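Local atomic coordinates of sulfoquinovosidase (Escherichia coli, PDB entry 5AEE), a protein that hydrolyses alpha-sulfoquinovosides, including the sulfoquinovosyl diacylglycerides of plant sulfolipids, to release sulfoquinovose for bacterial sulfoglycolysis. Residues 450-455 / 464-469; 500-505 / 533-538; 331-336 / 404-409. The protein carries 1 engineered substitution. One frame throughout, in Å; residues are numbered along the deposited sequence.

Contact 1. Residues 450-455 / 464-469; sequences ILFFMR and YSTMMW. With NSQ (4-nitrophenyl alpha-D-6-sulfoquinovoside), chain E.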
loop_
_atom_site.group_PDB
_atom_site.type_symbol
_atom_site.label_atom_id
_atom_site.label_comp_id
_atom_site.label_asym_id
_atom_site.label_seq_id
_atom_site.Cartn_x
_atom_site.Cartn_y
_atom_site.Cartn_z
ATOM N N ILE A 450 16.382 -4.665 -11.081
ATOM C CA ILE A 450 15.609 -3.510 -11.282
ATOM C C ILE A 450 14.543 -3.435 -10.219
ATOM O O ILE A 450 13.999 -4.422 -9.792
ATOM C CB ILE A 450 15.031 -3.485 -12.710
ATOM C CG1 ILE A 450 16.165 -3.243 -13.717
ATOM C CG2 ILE A 450 13.956 -2.419 -12.896
ATOM C CD1 ILE A 450 15.654 -3.155 -15.153
ATOM N N LEU A 451 14.303 -2.246 -9.746
ATOM C CA LEU A 451 13.330 -2.068 -8.687
ATOM C C LEU A 451 12.222 -1.088 -9.151
ATOM O O LEU A 451 12.466 0.095 -9.389
ATOM C CB LEU A 451 13.982 -1.552 -7.395
ATOM C CG LEU A 451 12.842 -1.389 -6.344
ATOM C CD1 LEU A 451 12.365 -2.698 -5.791
ATOM C CD2 LEU A 451 13.051 -0.275 -5.395
ATOM N N PHE A 452 10.989 -1.545 -9.132
ATOM C CA PHE A 452 9.887 -0.630 -9.380
ATOM C C PHE A 452 9.091 -0.516 -8.113
ATOM O O PHE A 452 9.105 -1.415 -7.293
ATOM C CB PHE A 452 9.003 -1.010 -10.631
ATOM C CG PHE A 452 8.328 -2.334 -10.539
ATOM C CD1 PHE A 452 7.077 -2.464 -9.935
ATOM C CD2 PHE A 452 8.911 -3.437 -11.057
ATOM C CE1 PHE A 452 6.500 -3.688 -9.805
ATOM C CE2 PHE A 452 8.338 -4.708 -10.933
ATOM C CZ PHE A 452 7.132 -4.833 -10.301
ATOM N N PHE A 453 8.414 0.609 -7.958
ATOM C CA PHE A 453 7.687 0.851 -6.742
ATOM C C PHE A 453 6.345 1.345 -7.105
ATOM O O PHE A 453 6.198 2.050 -8.059
ATOM C CB PHE A 453 8.471 1.786 -5.743
ATOM C CG PHE A 453 9.093 2.998 -6.355
ATOM C CD1 PHE A 453 10.296 2.903 -7.018
ATOM C CD2 PHE A 453 8.501 4.224 -6.268
ATOM C CE1 PHE A 453 10.868 4.046 -7.558
ATOM C CE2 PHE A 453 9.060 5.363 -6.819
ATOM C CZ PHE A 453 10.258 5.258 -7.468
ATOM N N MET A 454 5.345 0.976 -6.304
ATOM C CA MET A 454 3.977 1.195 -6.662
ATOM C C MET A 454 3.215 1.790 -5.516
ATOM O O MET A 454 3.582 1.663 -4.351
ATOM C CB MET A 454 3.255 -0.191 -6.950
ATOM C CG MET A 454 3.905 -0.863 -8.171
ATOM S SD MET A 454 3.001 -2.342 -8.688
ATOM C CE MET A 454 1.814 -1.562 -9.759
ATOM N N ARG A 455 2.132 2.406 -5.882
ATOM C CA ARG A 455 1.253 3.135 -4.924
ATOM C C ARG A 455 -0.008 2.310 -4.773
ATOM O O ARG A 455 -0.261 1.765 -3.704
ATOM C CB ARG A 455 0.992 4.546 -5.509
ATOM C CG ARG A 455 -0.023 5.413 -4.786
ATOM C CD ARG A 455 0.053 6.866 -5.207
ATOM N NE ARG A 455 -0.414 7.074 -6.587
ATOM C CZ ARG A 455 -1.626 7.401 -6.970
ATOM N NH1 ARG A 455 -2.631 7.637 -6.104
ATOM N NH2 ARG A 455 -1.849 7.529 -8.275
ATOM N N TYR A 464 3.648 -9.540 -6.937
ATOM C CA TYR A 464 4.058 -8.833 -8.133
ATOM C C TYR A 464 4.641 -7.429 -7.902
ATOM O O TYR A 464 5.341 -6.917 -8.768
ATOM C CB TYR A 464 2.885 -8.773 -9.099
ATOM C CG TYR A 464 2.468 -10.150 -9.504
ATOM C CD1 TYR A 464 3.375 -10.994 -10.088
ATOM C CD2 TYR A 464 1.180 -10.618 -9.301
ATOM C CE1 TYR A 464 3.040 -12.272 -10.443
ATOM C CE2 TYR A 464 0.847 -11.909 -9.667
ATOM C CZ TYR A 464 1.779 -12.702 -10.259
ATOM O OH TYR A 464 1.482 -13.971 -10.687
ATOM N N SER A 465 4.407 -6.807 -6.769
ATOM C CA SER A 465 5.010 -5.434 -6.526
ATOM C C SER A 465 6.288 -5.541 -5.737
ATOM O O SER A 465 6.300 -5.980 -4.595
ATOM C CB SER A 465 4.042 -4.433 -5.869
ATOM O OG SER A 465 4.726 -3.195 -5.599
ATOM N N THR A 466 7.412 -5.212 -6.382
ATOM C CA THR A 466 8.663 -5.307 -5.719
ATOM C C THR A 466 8.832 -4.313 -4.565
ATOM O O THR A 466 9.683 -4.519 -3.694
ATOM C CB THR A 466 9.824 -5.131 -6.758
ATOM O OG1 THR A 466 9.530 -4.034 -7.663
ATOM C CG2 THR A 466 9.928 -6.322 -7.648
ATOM N N MET A 467 8.025 -3.252 -4.495
ATOM C CA MET A 467 8.150 -2.222 -3.438
ATOM C C MET A 467 6.913 -1.382 -3.464
ATOM O O MET A 467 6.416 -1.035 -4.567
ATOM C CB MET A 467 9.355 -1.347 -3.687
ATOM C CG MET A 467 9.444 -0.108 -2.829
ATOM S SD MET A 467 9.753 -0.350 -1.057
ATOM C CE MET A 467 11.501 -0.826 -1.129
ATOM N N MET A 468 6.328 -1.147 -2.305
ATOM C CA MET A 468 5.263 -0.159 -2.211
ATOM C C MET A 468 5.843 1.186 -1.745
ATOM O O MET A 468 6.789 1.205 -0.956
ATOM C CB MET A 468 4.207 -0.589 -1.215
ATOM C CG MET A 468 3.666 -1.947 -1.506
ATOM S SD MET A 468 3.058 -2.296 -3.147
ATOM C CE MET A 468 1.859 -1.003 -3.477
ATOM N N TRP A 469 5.270 2.304 -2.221
ATOM C CA TRP A 469 5.514 3.574 -1.574
ATOM C C TRP A 469 4.166 4.098 -1.063
ATOM O O TRP A 469 3.138 3.732 -1.594
ATOM C CB TRP A 469 6.330 4.571 -2.369
ATOM C CG TRP A 469 5.599 5.616 -3.126
ATOM C CD1 TRP A 469 5.335 6.895 -2.683
ATOM C CD2 TRP A 469 5.050 5.516 -4.405
ATOM N NE1 TRP A 469 4.637 7.564 -3.610
ATOM C CE2 TRP A 469 4.455 6.770 -4.696
ATOM C CE3 TRP A 469 4.975 4.484 -5.361
ATOM C CZ2 TRP A 469 3.801 7.024 -5.863
ATOM C CZ3 TRP A 469 4.356 4.758 -6.569
ATOM C CH2 TRP A 469 3.746 6.009 -6.799
HETATM O O12 NSQ E . 0.409 12.370 -12.199
HETATM S S10 NSQ E . 1.765 12.958 -12.307
HETATM O O13 NSQ E . 2.426 12.921 -13.630
HETATM O O11 NSQ E . 1.710 14.295 -11.719
HETATM C C6 NSQ E . 2.850 12.032 -11.343
HETATM C C5 NSQ E . 2.530 11.956 -9.856
HETATM O O5 NSQ E . 1.414 11.012 -9.784
HETATM C C1 NSQ E . 1.038 10.561 -8.518
HETATM C C2 NSQ E . 2.251 10.037 -7.719
HETATM O O2 NSQ E . 1.749 9.594 -6.488
HETATM C C3 NSQ E . 3.295 11.128 -7.636
HETATM O O3 NSQ E . 4.431 10.735 -6.896
HETATM C C4 NSQ E . 3.751 11.545 -9.015
HETATM O O4 NSQ E . 4.687 12.657 -8.879
HETATM O O1 NSQ E . 0.457 11.707 -7.898
HETATM C C25 NSQ E . -0.771 12.053 -8.301
HETATM C C26 NSQ E . -1.831 11.144 -8.142
HETATM C C27 NSQ E . -3.058 11.496 -8.622
HETATM C C28 NSQ E . -3.254 12.754 -9.179
HETATM N N32 NSQ E . -4.526 13.051 -9.706
HETATM O O33 NSQ E . -4.630 13.995 -10.541
HETATM O O34 NSQ E . -5.508 12.257 -9.492
HETATM C C29 NSQ E . -2.175 13.619 -9.339
HETATM C C30 NSQ E . -0.916 13.270 -8.888
#
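The backbones of M454 and W469 are joined at the closure of the (beta/alpha)8, or TIM, barrel, where strand 451-454 meets strand 468-469. W469 N donates to M454 O at 2.8 Å with a fairly straight N-H...O angle of 163°, and M454 N reaches M467 O at 2.9 Å along a more bent path. Before the strands engage, T466 supplies a side-chain bond: its hydroxyl OG1 donates to F452 O at 2.7 Å and at the same time sits over the centre of the F452 ring, while Y464 O approaches that ring at its edge. Threonine OG1 is set between its own backbone N and carbonyl carbon (chi1 44°), which turns it in toward F452.

R455 and W469 carry the contact into the substrate pocket. CB of R455 lies over one face of the six-membered ring of W469, a CH-pi contact of 3.6 Å to the centroid. Beyond it the arginine chain bends at chi3, and its guanidinium, salt-bridged to D405, E408 and E152, presents one face to C26 of the nitrophenyl group. W469 is met by the edge of F453 in an offset edge-to-face pair, the ring planes 83° apart. Further out the packing is apolar: CB of F453 rests on CG of M467, and CB of M454 on CE of M468, whose doubly bent chain folds back toward the other strand. L451 CD1 touches T466 CB and M467 CB. At the pocket end, W469 brings its ring edge to the sugar, with CZ2 3.3 Å from NSQ O2.

Contact 2. Residues 500-505 / 533-538; sequences LHHSDI and MMRTHE. With NSQ (4-nitrophenyl alpha-D-6-sulfoquinovoside), chain E.
D504 lies alongside H537, the residue that reaches the substrate, its OD1 3.3 Å from CD2 of the imidazole and its carboxylate turned almost perpendicular to the ring. H537 NE2 is hydrogen-bonded to NSQ O3 at 2.8 Å and donates to NSQ O4 at 2.9 Å, so one nitrogen serves two neighbouring sugar hydroxyls. Behind D504 stands R535. Both its terminal nitrogens grip D504 OD1 end-on in a salt bridge, NH1 at 2.7 Å and close to the C-O axis. NE and NH2, the latter shared with D504, grip H502 NE2 side-on, NE at 3.1 Å in the imidazole plane and NH2 well out of it. Sharing one guanidinium, the histidine and the aspartate probably fix its rotation. M533 stretches over one face of H502, its SD 3.8 Å from the ring centroid. A nearly straight bond from I505 N to R535 O (170°) ties the backbones in parallel, and water 3 joins I505 O to H537 O.

The strands 501-505 and 534-536 are the two arms of a beta-alpha-beta crossover in the TIM barrel: I505 and M534 pack against its connecting helix 518-528 and against helix 552-567, while strand 257-260 continues the sheet beyond M534 and T536.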
loop_
_atom_site.group_PDB
_atom_site.type_symbol
_atom_site.label_atom_id
_atom_site.label_comp_id
_atom_site.label_asym_id
_atom_site.label_seq_id
_atom_site.Cartn_x
_atom_site.Cartn_y
_atom_site.Cartn_z
ATOM N N LEU A 500 7.754 -4.467 2.152
ATOM C CA LEU A 500 8.693 -3.477 1.617
ATOM C C LEU A 500 7.933 -2.207 1.332
ATOM O O LEU A 500 7.109 -2.173 0.381
ATOM C CB LEU A 500 9.362 -4.016 0.339
ATOM C CG LEU A 500 9.976 -5.411 0.464
ATOM C CD1 LEU A 500 10.382 -6.077 -0.822
ATOM C CD2 LEU A 500 11.151 -5.345 1.446
ATOM N N HIS A 501 8.258 -1.158 2.102
ATOM C CA HIS A 501 7.489 0.051 2.147
ATOM C C HIS A 501 8.378 1.252 2.408
ATOM O O HIS A 501 9.242 1.223 3.286
ATOM C CB HIS A 501 6.433 -0.059 3.246
ATOM C CG HIS A 501 5.394 0.995 3.199
ATOM N ND1 HIS A 501 5.438 2.132 3.981
ATOM C CD2 HIS A 501 4.283 1.107 2.443
ATOM C CE1 HIS A 501 4.392 2.882 3.722
ATOM N NE2 HIS A 501 3.671 2.280 2.799
ATOM N N HIS A 502 8.176 2.305 1.627
ATOM C CA HIS A 502 8.875 3.564 1.830
ATOM C C HIS A 502 7.929 4.721 1.514
ATOM O O HIS A 502 6.822 4.502 1.145
ATOM C CB HIS A 502 10.204 3.595 1.033
ATOM C CG HIS A 502 10.059 3.898 -0.411
ATOM N ND1 HIS A 502 9.584 2.963 -1.306
ATOM C CD2 HIS A 502 10.243 5.032 -1.117
ATOM C CE1 HIS A 502 9.560 3.490 -2.515
ATOM N NE2 HIS A 502 9.875 4.761 -2.417
ATOM N N SER A 503 8.386 5.960 1.702
ATOM C CA SER A 503 7.642 7.143 1.396
ATOM C C SER A 503 8.527 8.201 0.850
ATOM O O SER A 503 9.758 8.151 1.011
ATOM C CB SER A 503 6.924 7.709 2.637
ATOM O OG SER A 503 7.864 8.000 3.675
ATOM N N ASP A 504 7.869 9.128 0.162
ATOM C CA ASP A 504 8.508 10.327 -0.323
ATOM C C ASP A 504 9.196 11.045 0.803
ATOM O O ASP A 504 8.542 11.526 1.741
ATOM C CB ASP A 504 7.509 11.322 -0.906
ATOM C CG ASP A 504 6.809 10.810 -2.163
ATOM O OD1 ASP A 504 7.398 10.006 -3.003
ATOM O OD2 ASP A 504 5.602 11.177 -2.236
ATOM N N ILE A 505 10.492 11.191 0.728
ATOM C CA ILE A 505 11.153 12.065 1.756
ATOM C C ILE A 505 10.705 13.519 1.527
ATOM O O ILE A 505 11.030 14.140 0.506
ATOM C CB ILE A 505 12.668 11.999 1.736
ATOM C CG1 ILE A 505 13.134 10.662 2.172
ATOM C CG2 ILE A 505 13.296 13.047 2.690
ATOM C CD1 ILE A 505 14.622 10.404 1.825
ATOM N N MET A 533 14.138 1.927 2.001
ATOM C CA MET A 533 14.452 2.741 0.846
ATOM C C MET A 533 14.373 4.222 1.112
ATOM O O MET A 533 13.389 4.696 1.668
ATOM C CB MET A 533 13.578 2.363 -0.344
ATOM C CG MET A 533 13.957 3.026 -1.656
ATOM S SD MET A 533 12.985 2.308 -2.967
ATOM C CE MET A 533 13.181 3.465 -4.293
ATOM N N MET A 534 15.430 4.926 0.709
ATOM C CA MET A 534 15.460 6.382 0.775
ATOM C C MET A 534 15.280 7.015 -0.590
ATOM O O MET A 534 16.131 6.845 -1.514
ATOM C CB MET A 534 16.776 6.868 1.394
ATOM C CG MET A 534 17.006 6.432 2.839
ATOM S SD MET A 534 18.387 7.343 3.530
ATOM C CE MET A 534 17.752 9.023 3.780
ATOM N N ARG A 535 14.187 7.736 -0.746
ATOM C CA ARG A 535 13.918 8.398 -2.033
ATOM C C ARG A 535 13.227 9.711 -1.809
ATOM O O ARG A 535 12.217 9.776 -1.083
ATOM C CB ARG A 535 13.126 7.488 -2.955
ATOM C CG ARG A 535 12.658 8.208 -4.243
ATOM C CD ARG A 535 11.700 7.367 -5.052
ATOM N NE ARG A 535 10.488 7.082 -4.309
ATOM C CZ ARG A 535 9.507 7.935 -4.030
ATOM N NH1 ARG A 535 9.514 9.194 -4.487
ATOM N NH2 ARG A 535 8.435 7.504 -3.303
ATOM N N THR A 536 13.710 10.753 -2.462
ATOM C CA THR A 536 13.067 12.047 -2.358
ATOM C C THR A 536 12.065 12.319 -3.476
ATOM O O THR A 536 11.965 11.586 -4.463
ATOM C CB THR A 536 14.078 13.236 -2.275
ATOM O OG1 THR A 536 14.641 13.511 -3.549
ATOM C CG2 THR A 536 15.175 12.950 -1.262
ATOM N N HIS A 537 11.264 13.361 -3.256
ATOM C CA HIS A 537 10.305 13.884 -4.259
ATOM C C HIS A 537 10.325 15.388 -4.191
ATOM O O HIS A 537 10.290 15.944 -3.097
ATOM C CB HIS A 537 8.875 13.422 -3.916
ATOM C CG HIS A 537 7.979 13.241 -5.085
ATOM N ND1 HIS A 537 7.918 14.130 -6.112
ATOM C CD2 HIS A 537 7.065 12.291 -5.368
ATOM C CE1 HIS A 537 7.009 13.762 -6.980
ATOM N NE2 HIS A 537 6.485 12.639 -6.567
ATOM N N GLU A 538 10.225 16.026 -5.359
ATOM C CA GLU A 538 10.058 17.457 -5.467
ATOM C C GLU A 538 8.682 17.924 -4.998
ATOM O O GLU A 538 8.597 19.018 -4.509
ATOM C CB GLU A 538 10.365 17.952 -6.816
ATOM C CG GLU A 538 11.851 17.765 -7.153
ATOM C CD GLU A 538 12.236 18.420 -8.423
ATOM O OE1 GLU A 538 11.312 18.869 -9.195
ATOM O OE2 GLU A 538 13.467 18.469 -8.670
HETATM O O12 NSQ E . 0.409 12.370 -12.199
HETATM S S10 NSQ E . 1.765 12.958 -12.307
HETATM O O13 NSQ E . 2.426 12.921 -13.630
HETATM O O11 NSQ E . 1.710 14.295 -11.719
HETATM C C6 NSQ E . 2.850 12.032 -11.343
HETATM C C5 NSQ E . 2.530 11.956 -9.856
HETATM O O5 NSQ E . 1.414 11.012 -9.784
HETATM C C1 NSQ E . 1.038 10.561 -8.518
HETATM C C2 NSQ E . 2.251 10.037 -7.719
HETATM O O2 NSQ E . 1.749 9.594 -6.488
HETATM C C3 NSQ E . 3.295 11.128 -7.636
HETATM O O3 NSQ E . 4.431 10.735 -6.896
HETATM C C4 NSQ E . 3.751 11.545 -9.015
HETATM O O4 NSQ E . 4.687 12.657 -8.879
HETATM O O1 NSQ E . 0.457 11.707 -7.898
HETATM C C25 NSQ E . -0.771 12.053 -8.301
HETATM C C26 NSQ E . -1.831 11.144 -8.142
HETATM C C27 NSQ E . -3.058 11.496 -8.622
HETATM C C28 NSQ E . -3.254 12.754 -9.179
HETATM N N32 NSQ E . -4.526 13.051 -9.706
HETATM O O33 NSQ E . -4.630 13.995 -10.541
HETATM O O34 NSQ E . -5.508 12.257 -9.492
HETATM C C29 NSQ E . -2.175 13.619 -9.339
HETATM C C30 NSQ E . -0.916 13.270 -8.888
HETATM O O HOH W 1 12.257 7.375 1.090
HETATM O O HOH W 2 10.871 5.834 3.664
HETATM O O HOH W 3 12.075 15.791 -1.144
#

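Contact 3. Residues 331-336 / 404-409; sequences LAYINP and ADFGEY. With NSQ (4-nitrophenyl alpha-D-6-sulfoquinovoside), chain E.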
loop_
_atom_site.group_PDB
_atom_site.type_symbol
_atom_site.label_atom_id
_atom_site.label_comp_id
_atom_site.label_asym_id
_atom_site.label_seq_id
_atom_site.Cartn_x
_atom_site.Cartn_y
_atom_site.Cartn_z
ATOM N N LEU A 331 16.240 6.155 -12.432
ATOM C CA LEU A 331 14.855 5.663 -12.297
ATOM C C LEU A 331 13.880 6.603 -13.012
ATOM O O LEU A 331 14.088 7.840 -12.999
ATOM C CB LEU A 331 14.490 5.535 -10.824
ATOM C CG LEU A 331 15.364 4.488 -10.069
ATOM C CD1 LEU A 331 16.679 5.084 -9.529
ATOM C CD2 LEU A 331 14.532 3.999 -8.892
ATOM N N ALA A 332 12.833 6.024 -13.629
ATOM C CA ALA A 332 11.873 6.788 -14.441
ATOM C C ALA A 332 10.439 6.676 -13.845
ATOM O O ALA A 332 10.308 6.427 -12.657
ATOM C CB ALA A 332 11.953 6.400 -15.866
ATOM N N TYR A 333 9.421 6.781 -14.669
ATOM C CA TYR A 333 8.020 6.883 -14.226
ATOM C C TYR A 333 7.157 6.283 -15.367
ATOM O O TYR A 333 7.347 6.577 -16.573
ATOM C CB TYR A 333 7.638 8.341 -13.980
ATOM C CG TYR A 333 6.163 8.493 -13.586
ATOM C CD1 TYR A 333 5.163 8.532 -14.573
ATOM C CD2 TYR A 333 5.767 8.546 -12.305
ATOM C CE1 TYR A 333 3.829 8.626 -14.221
ATOM C CE2 TYR A 333 4.380 8.654 -11.941
ATOM C CZ TYR A 333 3.444 8.654 -12.919
ATOM O OH TYR A 333 2.089 8.763 -12.658
ATOM N N ILE A 334 6.182 5.479 -14.992
ATOM C CA ILE A 334 5.191 4.950 -15.985
ATOM C C ILE A 334 3.927 4.686 -15.188
ATOM O O ILE A 334 4.011 4.397 -13.995
ATOM C CB ILE A 334 5.704 3.681 -16.689
ATOM C CG1 ILE A 334 4.756 3.204 -17.804
ATOM C CG2 ILE A 334 6.044 2.600 -15.678
ATOM C CD1 ILE A 334 5.419 2.312 -18.850
ATOM N N ASN A 335 2.791 4.922 -15.820
ATOM C CA ASN A 335 1.534 4.428 -15.322
ATOM C C ASN A 335 0.807 3.658 -16.440
ATOM O O ASN A 335 1.261 3.649 -17.544
ATOM C CB ASN A 335 0.772 5.521 -14.612
ATOM C CG ASN A 335 0.222 6.585 -15.521
ATOM O OD1 ASN A 335 -0.443 6.329 -16.515
ATOM N ND2 ASN A 335 0.514 7.862 -15.154
ATOM N N PRO A 336 -0.342 3.050 -16.159
ATOM C CA PRO A 336 -0.920 2.242 -17.197
ATOM C C PRO A 336 -2.000 2.994 -18.046
ATOM O O PRO A 336 -2.908 2.374 -18.626
ATOM C CB PRO A 336 -1.537 1.091 -16.414
ATOM C CG PRO A 336 -2.004 1.727 -15.177
ATOM C CD PRO A 336 -1.123 2.980 -14.933
ATOM N N ALA A 404 6.061 2.838 -10.774
ATOM C CA ALA A 404 4.916 2.296 -11.498
ATOM C C ALA A 404 3.648 2.719 -10.774
ATOM O O ALA A 404 3.228 2.080 -9.768
ATOM C CB ALA A 404 4.973 0.825 -11.552
ATOM N N ASP A 405 3.022 3.765 -11.323
ATOM C CA ASP A 405 2.067 4.572 -10.578
ATOM C C ASP A 405 0.685 4.211 -11.029
ATOM O O ASP A 405 0.519 3.492 -11.977
ATOM C CB ASP A 405 2.416 6.027 -10.767
ATOM C CG ASP A 405 1.649 6.974 -9.868
ATOM O OD1 ASP A 405 1.087 6.583 -8.824
ATOM O OD2 ASP A 405 1.704 8.169 -10.188
ATOM N N PHE A 406 -0.301 4.662 -10.271
ATOM C CA PHE A 406 -1.702 4.580 -10.578
ATOM C C PHE A 406 -2.122 3.134 -10.605
ATOM O O PHE A 406 -1.398 2.301 -10.063
ATOM C CB PHE A 406 -2.150 5.372 -11.842
ATOM C CG PHE A 406 -2.090 6.833 -11.675
ATOM C CD1 PHE A 406 -0.936 7.514 -11.937
ATOM C CD2 PHE A 406 -3.231 7.536 -11.255
ATOM C CE1 PHE A 406 -0.888 8.895 -11.722
ATOM C CE2 PHE A 406 -3.208 8.908 -11.110
ATOM C CZ PHE A 406 -2.017 9.573 -11.281
ATOM N N GLY A 407 -3.290 2.816 -11.175
ATOM C CA GLY A 407 -3.902 1.491 -10.970
ATOM C C GLY A 407 -5.233 1.635 -10.210
ATOM O O GLY A 407 -5.998 0.662 -10.139
ATOM N N GLU A 408 -5.476 2.808 -9.623
ATOM C CA GLU A 408 -6.723 3.059 -8.785
ATOM C C GLU A 408 -7.865 3.797 -9.480
ATOM O O GLU A 408 -8.913 4.128 -8.840
ATOM C CB GLU A 408 -6.342 3.845 -7.518
ATOM C CG GLU A 408 -6.123 5.355 -7.662
ATOM C CD GLU A 408 -4.806 5.743 -8.306
ATOM O OE1 GLU A 408 -4.016 4.858 -8.682
ATOM O OE2 GLU A 408 -4.555 6.949 -8.402
ATOM N N TYR A 409 -7.718 4.053 -10.766
ATOM C CA TYR A 409 -8.553 5.044 -11.438
ATOM C C TYR A 409 -9.507 4.476 -12.420
ATOM O O TYR A 409 -10.094 5.260 -13.167
ATOM C CB TYR A 409 -7.666 5.967 -12.263
ATOM C CG TYR A 409 -7.729 7.479 -12.086
ATOM C CD1 TYR A 409 -6.922 8.094 -11.140
ATOM C CD2 TYR A 409 -8.451 8.301 -12.977
ATOM C CE1 TYR A 409 -6.868 9.498 -11.019
ATOM C CE2 TYR A 409 -8.403 9.707 -12.879
ATOM C CZ TYR A 409 -7.605 10.304 -11.873
ATOM O OH TYR A 409 -7.471 11.708 -11.704
HETATM O O12 NSQ E . 0.409 12.370 -12.199
HETATM S S10 NSQ E . 1.765 12.958 -12.307
HETATM O O13 NSQ E . 2.426 12.921 -13.630
HETATM O O11 NSQ E . 1.710 14.295 -11.719
HETATM C C6 NSQ E . 2.850 12.032 -11.343
HETATM C C5 NSQ E . 2.530 11.956 -9.856
HETATM O O5 NSQ E . 1.414 11.012 -9.784
HETATM C C1 NSQ E . 1.038 10.561 -8.518
HETATM C C2 NSQ E . 2.251 10.037 -7.719
HETATM O O2 NSQ E . 1.749 9.594 -6.488
HETATM C C3 NSQ E . 3.295 11.128 -7.636
HETATM O O3 NSQ E . 4.431 10.735 -6.896
HETATM C C4 NSQ E . 3.751 11.545 -9.015
HETATM O O4 NSQ E . 4.687 12.657 -8.879
HETATM O O1 NSQ E . 0.457 11.707 -7.898
HETATM C C25 NSQ E . -0.771 12.053 -8.301
HETATM C C26 NSQ E . -1.831 11.144 -8.142
HETATM C C27 NSQ E . -3.058 11.496 -8.622
HETATM C C28 NSQ E . -3.254 12.754 -9.179
HETATM N N32 NSQ E . -4.526 13.051 -9.706
HETATM O O33 NSQ E . -4.630 13.995 -10.541
HETATM O O34 NSQ E . -5.508 12.257 -9.492
HETATM C C29 NSQ E . -2.175 13.619 -9.339
HETATM C C30 NSQ E . -0.916 13.270 -8.888
#
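I334 and A404 form a parallel bridge between strands 329-334 and 401-404, and D405 N continues the pairing by donating to I334 O at 2.9 Å, nearly straight at 167° and in the carbonyl plane. Just past this point D405, the catalytic nucleophile of this family 31 glycoside hydrolase, turns its carboxylate into the active site. OD2 accepts a 2.6 Å hydrogen bond from Y333 OH, which arrives on the anti side, slightly out of the carboxylate plane, and it also lies 3.0 Å from the anomeric carbon C1 of NSQ, the centre it would attack. The ring of Y333 meets the acid edge-on, the two planes 80° apart. Tyrosine CG points opposite its backbone nitrogen (chi1 177°), which carries the hydroxyl forward along the strand to the aspartate. N335 ND2 donates to Y333 OH at 3.1 Å, within its own amide plane, and N335 OD1 accepts from Y337 N, which helps to set the amide, so a second-shell residue positions the tyrosine that holds the nucleophile; the other oxygen of D405, OD1, is salt-bridged to R455. A phenylalanine in place of Y333 would probably leave D405 OD2 and N335 ND2 without their shared partner and let the carboxylate turn more easily.

F406 brings its ring edge to Y333 OH and runs alongside the N335 amide, and its CZ comes within 3.4 Å of C27 of the nitrophenyl group. Y409 OH donates to nitro oxygen O34 at 3.0 Å. P336 CD packs on F406 CB. On the outside of the barrel I334 rests on F386, I390 and M394 of helix 380-395, while W433 of helix 422-443 touches I334, P336 and A404 together.

The three contacts lie in the TIM-barrel domain and all face the same bound sulfoquinovoside. Along the chain they run in series: contact 3 comes first, then contact 1, then contact 2. Contacts 1 and 3 have centres about 10 Å apart and meet through R455, which is salt-bridged to both D405 and E408. Contacts 1 and 2, about 11 Å apart, are joined by the neighbouring strands 468-469 and 501-505. Contacts 2 and 3, with centres about 15 Å apart, do not touch each other; the substrate bridges them, H537 holding sugar hydroxyls while D405 stands at the anomeric carbon. Nucleophile and sugar recognition thus lie just past the ends of separate strands of one barrel.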